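PDB 2BJR: MFP2b from Ascaris suum, which probably enhances the assembly of major sperm protein (MSP) filaments that drives amoeboid crawling of nematode sperm, and binds a zinc ion. Local coordinates for residues Lys107-Leu112 and Ile162-Lys168; Gly170-Cys174 and Ile187-Thr191; Ser313-Ile318 and Ser353-Leu357; Asn332-Thr336 and Leu346-His352. All coordinates share one frame; numbering follows the deposited sequence.

Contact 1. Residues Lys107-Leu112 and Ile162-Lys168; sequences KGAEML and IIARELK
Met-111, modelled as selenomethionine, packs on Ala-164 and Ile-162. The bend at chi2 (-52°) sets SE of Met-111 3.9 Å from Ile-162 CD1, and chi3 (95°) turns CE onto Ala-164 CB, 3.6 Å away. Met-111 also packs on Arg-101 and Met-105 of helix 101-106. Beyond it, Leu-112 and Ile-163 lie side by side and point the same way, with CD2 of Leu-112 3.6 Å from CD1 of Ile-163. The backbones form one edge of a three-stranded antiparallel sheet, with strand 110-111 outermost and strand 161-166 in the middle. Helix 101-106 leads into this edge through a Schellman motif at Gly-108. Glu-110 and Arg-165 are a hydrogen-bonded pair, and Arg-165 N donates to Glu-110 O at 2.7 Å. Their side chains add a salt bridge. Arg-165 NE meets Glu-110 OE1 at 2.8 Å, and the carboxylate and guanidinium planes are only 19° apart. A second salt bridge, from NH1 to Asp-9, and a cation-pi contact with Tyr-91 further fix the guanidinium. At the far end, Lys-168 NZ donates to Lys-107 O at 3.0 Å, in the carbonyl plane.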
# COMPACT_ATOMS: atom_id res chain seq x y z
N LYS A 107 9.02 21.88 -18.73
CA LYS A 107 9.61 22.38 -17.50
C LYS A 107 10.75 21.49 -17.08
O LYS A 107 11.39 21.70 -16.05
CB LYS A 107 8.57 22.48 -16.38
CG LYS A 107 7.66 23.70 -16.47
CD LYS A 107 6.57 23.65 -15.39
CE LYS A 107 5.40 24.57 -15.69
NZ LYS A 107 4.25 24.26 -14.76
N GLY A 108 11.02 20.46 -17.89
CA GLY A 108 12.20 19.65 -17.68
C GLY A 108 12.01 18.29 -17.09
O GLY A 108 12.98 17.60 -16.81
N ALA A 109 10.78 17.87 -16.88
CA ALA A 109 10.56 16.50 -16.42
C ALA A 109 10.76 15.48 -17.57
O ALA A 109 10.59 15.84 -18.73
CB ALA A 109 9.15 16.38 -15.87
N GLU A 110 11.20 14.27 -17.25
CA GLU A 110 11.25 13.13 -18.20
C GLU A 110 10.13 12.15 -17.88
O GLU A 110 9.99 11.79 -16.73
CB GLU A 110 12.51 12.30 -18.01
CG GLU A 110 13.79 12.98 -18.43
CD GLU A 110 15.02 12.18 -18.10
OE1 GLU A 110 14.96 11.18 -17.37
OE2 GLU A 110 16.10 12.61 -18.56
N MSE A 111 9.40 11.68 -18.87
CA MSE A 111 8.29 10.77 -18.63
C MSE A 111 8.85 9.40 -18.44
O MSE A 111 9.74 8.97 -19.20
CB MSE A 111 7.28 10.77 -19.77
CG MSE A 111 6.55 12.04 -20.05
SE MSE A 111 5.63 12.87 -18.47
CE MSE A 111 7.02 14.12 -17.94
N LEU A 112 8.37 8.69 -17.44
CA LEU A 112 8.77 7.33 -17.29
C LEU A 112 8.25 6.54 -18.49
O LEU A 112 7.09 6.65 -18.89
CB LEU A 112 8.26 6.75 -16.02
CG LEU A 112 8.45 5.25 -15.83
CD1 LEU A 112 9.87 5.01 -15.41
CD2 LEU A 112 7.50 4.68 -14.77
N ILE A 162 0.05 9.46 -15.06
CA ILE A 162 1.30 8.85 -15.51
C ILE A 162 2.44 9.36 -14.64
O ILE A 162 2.26 10.36 -13.91
CB ILE A 162 1.55 9.16 -17.00
CG1 ILE A 162 1.69 10.66 -17.26
CG2 ILE A 162 0.39 8.64 -17.79
CD1 ILE A 162 2.22 11.06 -18.66
N ILE A 163 3.55 8.63 -14.64
CA ILE A 163 4.72 8.98 -13.82
C ILE A 163 5.70 9.88 -14.57
O ILE A 163 6.15 9.54 -15.68
CB ILE A 163 5.44 7.72 -13.36
CG1 ILE A 163 4.53 6.87 -12.46
CG2 ILE A 163 6.70 8.05 -12.65
CD1 ILE A 163 5.04 5.45 -12.23
N ALA A 164 6.05 11.01 -13.93
CA ALA A 164 7.17 11.86 -14.39
C ALA A 164 8.36 11.67 -13.46
O ALA A 164 8.22 11.53 -12.24
CB ALA A 164 6.74 13.34 -14.39
N ARG A 165 9.55 11.61 -14.05
CA ARG A 165 10.79 11.75 -13.32
C ARG A 165 11.11 13.24 -13.16
O ARG A 165 11.23 13.97 -14.16
CB ARG A 165 11.95 11.05 -14.06
CG ARG A 165 11.84 9.55 -14.23
CD ARG A 165 12.60 9.00 -15.46
NE ARG A 165 14.01 9.42 -15.48
CZ ARG A 165 14.99 8.87 -14.80
NH1 ARG A 165 14.79 7.83 -14.02
NH2 ARG A 165 16.23 9.39 -14.91
N GLU A 166 11.23 13.68 -11.91
CA GLU A 166 11.57 15.05 -11.58
C GLU A 166 13.06 15.07 -11.31
O GLU A 166 13.55 14.38 -10.42
CB GLU A 166 10.82 15.51 -10.34
CG GLU A 166 9.32 15.49 -10.49
CD GLU A 166 8.72 16.75 -11.07
OE1 GLU A 166 9.46 17.71 -11.38
OE2 GLU A 166 7.49 16.77 -11.22
N LEU A 167 13.77 15.89 -12.08
CA LEU A 167 15.22 15.90 -12.09
C LEU A 167 15.82 17.01 -11.21
O LEU A 167 17.03 17.02 -10.99
CB LEU A 167 15.72 16.03 -13.53
CG LEU A 167 15.26 14.88 -14.44
CD1 LEU A 167 15.92 14.95 -15.83
CD2 LEU A 167 15.56 13.55 -13.78
N LYS A 168 14.97 17.88 -10.66
CA LYS A 168 15.44 18.93 -9.74
C LYS A 168 14.74 18.88 -8.37
O LYS A 168 13.53 18.63 -8.26
CB LYS A 168 15.33 20.34 -10.36
CG LYS A 168 13.97 20.72 -10.95
CD LYS A 168 14.07 21.71 -12.14
CE LYS A 168 12.78 21.64 -13.03
NZ LYS A 168 12.24 22.99 -13.48
O HOH W 1 12.74 17.77 -13.93
O HOH W 2 17.80 11.56 -16.84
O HOH W 3 5.06 8.30 -18.01

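Contact 2. Residues Gly170-Cys174 and Ile187-Thr191; sequences GPPYC and IVRVT. With ZN (zinc ion), chain C.
Tyr-173 ties the loop of a zinc site to the 187-191 segment, beside the metal ligand Cys-174. Cys-174 SG binds the zinc ion at 2.3 Å, and His-86, Cys-176 and Cys-179 complete the site. Pro-171 to Cys-174 form a type I beta turn, closed by a bond from Cys-174 N to Pro-171 O. With SG of Cys-174 anti to the backbone N (chi1 -165°), the sulfur points to the zinc ion, and the ring of Tyr-173 extends to the other segment. Tyr-173 OH donates to Val-188 O at 2.5 Å, so short that the exact value is doubtful. The Val-188 oxygen lies at the ring edge, in the ring plane. Val-190 CG2 sits over one face in a CH-pi contact, 3.9 Å from the centroid of the Tyr-173 ring and 22° off its normal. Pro-172 CB lies against the opposite face, over its centre. Ile-187 CD1 approaches the edge, 4.0 Å from Tyr-173 CE2. The ring is therefore flanked on both faces and held by its hydroxyl. Val-190 is fixed in turn by backbone bonds to Ile-279 and Gly-281, and Pro-171 and Pro-172 rest on Trp-92 of strand 92-97. The metal site is of the three-cysteine, one-histidine kind, with the cysteines close together in a Cys-x-Cys-x-x-Cys run and the histidine from far along the chain.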
# COMPACT_ATOMS: atom_id res chain seq x y z
N GLY A 170 13.77 17.69 -4.50
CA GLY A 170 13.24 16.51 -3.88
C GLY A 170 11.75 16.57 -3.86
O GLY A 170 11.13 17.58 -4.23
N PRO A 171 11.14 15.47 -3.44
CA PRO A 171 9.69 15.42 -3.34
C PRO A 171 9.22 16.30 -2.16
O PRO A 171 10.05 16.64 -1.34
CB PRO A 171 9.39 13.93 -3.12
CG PRO A 171 10.62 13.40 -2.44
CD PRO A 171 11.77 14.21 -3.01
N PRO A 172 7.94 16.65 -2.11
CA PRO A 172 7.41 17.67 -1.18
C PRO A 172 7.69 17.48 0.33
O PRO A 172 7.73 18.49 1.06
CB PRO A 172 5.89 17.66 -1.44
CG PRO A 172 5.68 16.91 -2.72
CD PRO A 172 6.90 16.08 -2.99
N TYR A 173 7.87 16.24 0.78
CA TYR A 173 8.08 15.98 2.20
C TYR A 173 9.46 15.40 2.49
O TYR A 173 9.70 14.82 3.55
CB TYR A 173 6.98 15.02 2.74
CG TYR A 173 5.58 15.41 2.31
CD1 TYR A 173 4.87 14.64 1.38
CD2 TYR A 173 4.95 16.54 2.82
CE1 TYR A 173 3.58 14.98 0.97
CE2 TYR A 173 3.66 16.91 2.42
CZ TYR A 173 2.98 16.13 1.49
OH TYR A 173 1.71 16.48 1.08
N CYS A 174 10.39 15.56 1.56
CA CYS A 174 11.73 15.05 1.77
C CYS A 174 12.39 15.65 3.02
O CYS A 174 12.26 16.85 3.26
CB CYS A 174 12.63 15.35 0.57
SG CYS A 174 14.13 14.36 0.63
N ILE A 187 2.89 23.52 1.78
CA ILE A 187 2.56 22.11 1.54
C ILE A 187 1.08 21.83 1.79
O ILE A 187 0.42 22.51 2.59
CB ILE A 187 3.42 21.16 2.43
CG1 ILE A 187 3.14 21.38 3.94
CG2 ILE A 187 4.91 21.28 2.13
CD1 ILE A 187 3.51 20.15 4.78
N VAL A 188 0.55 20.85 1.09
CA VAL A 188 -0.70 20.25 1.48
C VAL A 188 -0.32 19.19 2.49
O VAL A 188 0.58 18.38 2.23
CB VAL A 188 -1.43 19.60 0.27
CG1 VAL A 188 -2.77 19.03 0.69
CG2 VAL A 188 -1.61 20.65 -0.90
N ARG A 189 -0.95 19.17 3.67
CA ARG A 189 -0.67 18.08 4.61
C ARG A 189 -1.24 16.75 4.10
O ARG A 189 -2.26 16.70 3.39
CB ARG A 189 -1.16 18.42 6.02
CG ARG A 189 -0.30 19.49 6.69
CD ARG A 189 -0.66 19.83 8.13
NE ARG A 189 -1.96 20.48 8.24
CZ ARG A 189 -2.50 20.91 9.40
NH1 ARG A 189 -1.83 20.76 10.55
NH2 ARG A 189 -3.68 21.51 9.40
N VAL A 190 -0.57 15.67 4.50
CA VAL A 190 -0.86 14.32 4.04
C VAL A 190 -2.15 13.84 4.67
O VAL A 190 -2.32 13.94 5.88
CB VAL A 190 0.26 13.36 4.45
CG1 VAL A 190 -0.08 11.95 4.03
CG2 VAL A 190 1.62 13.79 3.86
N THR A 191 -3.06 13.31 3.87
CA THR A 191 -4.31 12.76 4.41
C THR A 191 -4.51 11.27 4.17
O THR A 191 -5.49 10.68 4.62
CB THR A 191 -5.49 13.53 3.84
OG1 THR A 191 -5.42 13.53 2.40
CG2 THR A 191 -5.44 14.99 4.26
ZN ZN C . 15.64 15.78 -0.29

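Contact 3. Residues Ser313-Ile318 and Ser353-Leu357; sequences SPAVLI and SCMVL
Strands 313-318 and 355-357 run antiparallel, with axes 4.7 Å apart at closest and 159° between their directions. Val-316 and Met-355 form a hydrogen-bonded pair. Val-316 N donates to Met-355 O, and Met-355 N donates to Val-316 O, both at 2.9 Å. Leu-357 N adds a nearly straight bond to Pro-314 O at 3.1 Å. Ala-315 and Val-356 are the non-hydrogen-bonded pair between them. Two CA-H...O contacts, from Ala-315 to Met-355 O and from Cys-354 to Val-316 O, support the ladder. Two of the side-chain pairs meet CB to CB. The Pro-314 ring sets CB 4.0 Å from Leu-357 CB. On the same face, CB of Val-316 and CB of Met-355 (a selenomethionine) are 4.3 Å apart, and beyond CB the Met-355 chain bends off, away from the other strand. On the opposite face, SG of Cys-354 is anti to its carbonyl carbon (chi1 -75°), which brings it 4.0 Å from the branch point CG of Leu-317. At the end of the ladder two waters bridge Ser-353 OG to the backbone of Ile-318, one taking the N-H and the other donating to the O. Strand 322-329 pairs with the far edge of strand 313-319, and strand 282-288 with the far edge of strand 355-361. Trp-286 of strand 282-288 packs on Val-316 and Leu-357, and Ala-335 of strand 334-339 packs on Leu-317 and Cys-354.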
# COMPACT_ATOMS: atom_id res chain seq x y z
N SER A 313 -10.20 -3.03 9.92
CA SER A 313 -9.51 -2.04 10.73
C SER A 313 -8.58 -2.74 11.72
O SER A 313 -8.87 -3.88 12.13
CB SER A 313 -10.52 -1.20 11.54
OG SER A 313 -11.43 -0.56 10.67
N PRO A 314 -7.49 -2.07 12.16
CA PRO A 314 -6.66 -2.63 13.22
C PRO A 314 -7.40 -2.51 14.58
O PRO A 314 -8.02 -1.49 14.82
CB PRO A 314 -5.39 -1.71 13.22
CG PRO A 314 -5.50 -0.88 12.03
CD PRO A 314 -6.97 -0.75 11.73
N ALA A 315 -7.26 -3.50 15.45
CA ALA A 315 -7.99 -3.52 16.72
C ALA A 315 -7.27 -4.38 17.72
O ALA A 315 -6.78 -5.45 17.40
CB ALA A 315 -9.37 -4.05 16.50
N VAL A 316 -7.18 -3.89 18.95
CA VAL A 316 -6.71 -4.68 20.05
C VAL A 316 -7.95 -5.33 20.67
O VAL A 316 -8.91 -4.64 21.05
CB VAL A 316 -6.03 -3.78 21.10
CG1 VAL A 316 -5.61 -4.57 22.29
CG2 VAL A 316 -4.84 -3.05 20.49
N LEU A 317 -7.93 -6.65 20.76
CA LEU A 317 -8.96 -7.46 21.38
C LEU A 317 -8.58 -7.74 22.82
O LEU A 317 -7.40 -7.79 23.15
CB LEU A 317 -9.09 -8.81 20.67
CG LEU A 317 -9.86 -8.85 19.35
CD1 LEU A 317 -9.15 -8.03 18.32
CD2 LEU A 317 -10.06 -10.28 18.90
N ILE A 318 -9.59 -7.94 23.66
CA ILE A 318 -9.39 -8.46 25.01
C ILE A 318 -9.80 -9.93 25.03
O ILE A 318 -10.97 -10.25 24.84
CB ILE A 318 -10.26 -7.69 26.04
CG1 ILE A 318 -9.98 -6.20 25.97
CG2 ILE A 318 -10.03 -8.23 27.44
CD1 ILE A 318 -8.53 -5.82 26.17
N SER A 353 -15.72 -4.38 23.66
CA SER A 353 -14.50 -4.14 24.45
C SER A 353 -13.20 -3.88 23.63
O SER A 353 -12.12 -3.54 24.22
CB SER A 353 -14.21 -5.31 25.40
OG SER A 353 -14.21 -6.58 24.73
N CYS A 354 -13.27 -4.06 22.31
CA CYS A 354 -12.12 -3.87 21.41
C CYS A 354 -11.67 -2.41 21.49
O CYS A 354 -12.50 -1.53 21.68
CB CYS A 354 -12.45 -4.20 19.91
SG CYS A 354 -12.56 -5.95 19.66
N MSE A 355 -10.39 -2.16 21.25
CA MSE A 355 -9.89 -0.81 21.09
C MSE A 355 -9.45 -0.67 19.63
O MSE A 355 -8.62 -1.43 19.16
CB MSE A 355 -8.72 -0.53 22.05
CG MSE A 355 -8.99 -0.78 23.54
SE MSE A 355 -10.14 0.69 24.09
CE MSE A 355 -9.05 2.22 23.86
N VAL A 356 -10.04 0.26 18.89
CA VAL A 356 -9.86 0.32 17.44
C VAL A 356 -8.92 1.47 17.09
O VAL A 356 -9.04 2.57 17.64
CB VAL A 356 -11.22 0.49 16.73
CG1 VAL A 356 -11.08 0.69 15.25
CG2 VAL A 356 -12.05 -0.68 17.01
N LEU A 357 -7.99 1.27 16.16
CA LEU A 357 -7.10 2.38 15.75
C LEU A 357 -7.93 3.33 14.89
O LEU A 357 -8.49 2.93 13.87
CB LEU A 357 -5.88 1.87 14.95
CG LEU A 357 -5.00 3.04 14.46
CD1 LEU A 357 -4.41 3.80 15.67
CD2 LEU A 357 -3.94 2.60 13.51
O HOH W 4 -12.39 -7.39 22.72
O HOH W 5 -13.23 -9.31 25.78

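Contact 4. Residues Asn332-Thr336 and Leu346-His352; sequences NERAT and LVGPAVH
With a left-handed backbone (phi 42°), CG beside its backbone N and the chain extended beyond it (chi2 -173°), Glu-333 reaches His-352. Its carboxylate is carried across Gly-348, and OE1 of Glu-333 comes 3.7 Å from Gly-348 CA. His-352 NE2 donates to Glu-333 OE2 at 2.9 Å. The oxygen is met from above the carboxylate plane, 56° out of it. The imidazole has CA of Pro-349 over the centre of one face, in a turn where N-H groups bond back to carbonyls three residues earlier. Further back, Val-351 wedges toward the strand. Its CG2 lies 3.9 Å from Glu-333 CB, and its CG1 lies 4.0 Å from Ala-335 CB. Phe-289 packs on both Glu-333 and Val-351. The backbone ladder carries the rest. Ala-335 and Leu-346 are a hydrogen-bonded pair, with Ala-335 N donating to Leu-346 O at 2.9 Å and Leu-346 N to Ala-335 O at 2.7 Å. Gly-348 N then binds Glu-333 O at 3.0 Å. These segments form the open end of the hairpin 334-339 and 342-347. On its other side strand 334-339 begins with a G1 beta bulge against strand 322-329, where Glu-333 and Arg-334 both face Asp-329.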
# COMPACT_ATOMS: atom_id res chain seq x y z
N ASN A 332 -19.76 -4.78 10.78
CA ASN A 332 -20.33 -6.11 10.92
C ASN A 332 -20.09 -6.69 12.32
O ASN A 332 -20.36 -7.86 12.59
CB ASN A 332 -19.80 -7.00 9.78
CG ASN A 332 -20.25 -6.49 8.35
OD1 ASN A 332 -21.41 -6.06 8.16
ND2 ASN A 332 -19.34 -6.58 7.34
N GLU A 333 -19.60 -5.85 13.23
CA GLU A 333 -19.27 -6.27 14.59
C GLU A 333 -18.57 -7.63 14.68
O GLU A 333 -19.11 -8.59 15.26
CB GLU A 333 -20.52 -6.24 15.46
CG GLU A 333 -21.08 -4.84 15.65
CD GLU A 333 -22.22 -4.80 16.66
OE1 GLU A 333 -22.93 -5.82 16.74
OE2 GLU A 333 -22.33 -3.79 17.41
N ARG A 334 -17.39 -7.73 14.09
CA ARG A 334 -16.58 -8.93 14.20
C ARG A 334 -15.13 -8.50 14.47
O ARG A 334 -14.72 -7.44 14.00
CB ARG A 334 -16.64 -9.65 12.87
CG ARG A 334 -16.12 -11.05 12.84
CD ARG A 334 -16.61 -11.83 11.60
NE ARG A 334 -16.19 -13.21 11.65
CZ ARG A 334 -15.08 -13.67 11.10
NH1 ARG A 334 -14.24 -12.85 10.50
NH2 ARG A 334 -14.78 -14.95 11.22
N ALA A 335 -14.41 -9.29 15.22
CA ALA A 335 -12.99 -9.04 15.47
C ALA A 335 -12.28 -10.34 15.73
O ALA A 335 -12.82 -11.27 16.39
CB ALA A 335 -12.83 -8.09 16.68
N THR A 336 -11.07 -10.45 15.20
CA THR A 336 -10.29 -11.68 15.35
C THR A 336 -8.78 -11.48 15.50
O THR A 336 -8.26 -10.40 15.25
CB THR A 336 -10.54 -12.65 14.16
OG1 THR A 336 -9.69 -12.35 13.05
CG2 THR A 336 -11.92 -12.51 13.54
N LEU A 346 -14.36 -13.06 17.77
CA LEU A 346 -15.39 -12.39 18.56
C LEU A 346 -16.44 -11.75 17.66
O LEU A 346 -16.13 -11.22 16.63
CB LEU A 346 -14.76 -11.31 19.46
CG LEU A 346 -13.58 -11.69 20.32
CD1 LEU A 346 -13.23 -10.49 21.21
CD2 LEU A 346 -13.87 -12.87 21.17
N VAL A 347 -17.71 -11.81 18.06
CA VAL A 347 -18.79 -11.17 17.34
C VAL A 347 -19.76 -10.48 18.29
O VAL A 347 -19.88 -10.86 19.47
CB VAL A 347 -19.65 -12.16 16.50
CG1 VAL A 347 -18.79 -12.81 15.45
CG2 VAL A 347 -20.31 -13.26 17.41
N GLY A 348 -20.48 -9.53 17.71
CA GLY A 348 -21.61 -8.86 18.35
C GLY A 348 -21.13 -8.09 19.55
O GLY A 348 -20.13 -7.40 19.46
N PRO A 349 -21.79 -8.24 20.69
CA PRO A 349 -21.42 -7.48 21.90
C PRO A 349 -20.00 -7.79 22.39
O PRO A 349 -19.38 -6.97 23.08
CB PRO A 349 -22.44 -7.94 22.98
CG PRO A 349 -23.44 -8.80 22.30
CD PRO A 349 -22.92 -9.17 20.92
N ALA A 350 -19.51 -8.98 22.08
CA ALA A 350 -18.17 -9.35 22.47
C ALA A 350 -17.11 -8.44 21.82
O ALA A 350 -16.00 -8.42 22.31
CB ALA A 350 -17.90 -10.79 22.14
N VAL A 351 -17.43 -7.71 20.75
CA VAL A 351 -16.43 -6.81 20.13
C VAL A 351 -16.44 -5.41 20.74
O VAL A 351 -15.54 -4.61 20.49
CB VAL A 351 -16.54 -6.69 18.59
CG1 VAL A 351 -16.63 -8.07 17.93
CG2 VAL A 351 -17.71 -5.82 18.16
N HIS A 352 -17.44 -5.10 21.57
CA HIS A 352 -17.57 -3.76 22.12
C HIS A 352 -16.40 -3.39 23.07
O HIS A 352 -16.13 -2.22 23.21
CB HIS A 352 -18.93 -3.58 22.81
CG HIS A 352 -20.11 -3.69 21.87
ND1 HIS A 352 -21.41 -3.49 22.29
CD2 HIS A 352 -20.18 -4.01 20.56
CE1 HIS A 352 -22.23 -3.68 21.26
NE2 HIS A 352 -21.51 -4.00 20.20

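In the fold
The contacts follow the chain as two groups. Contact 1 pairs strands 110-111 and 161-166, and contact 2 follows almost directly, its centre about 17 Å away, at the zinc site. Contacts 3 and 4 lie in the second family region. Contact 1 is about 43 Å from contact 3 between centres, on the opposite side of the chain's centre. Contacts 3 and 4 are only about 10 Å apart between centres. They share one antiparallel sheet and touch directly, with Leu-317 CD2 packed on Leu-346 CD1. The segments of contact 4 both fall between those of contact 3. Contact 2 lies in the connection between strands 161-166 and 194-199, which links the two related regions, and ties two parts of it together.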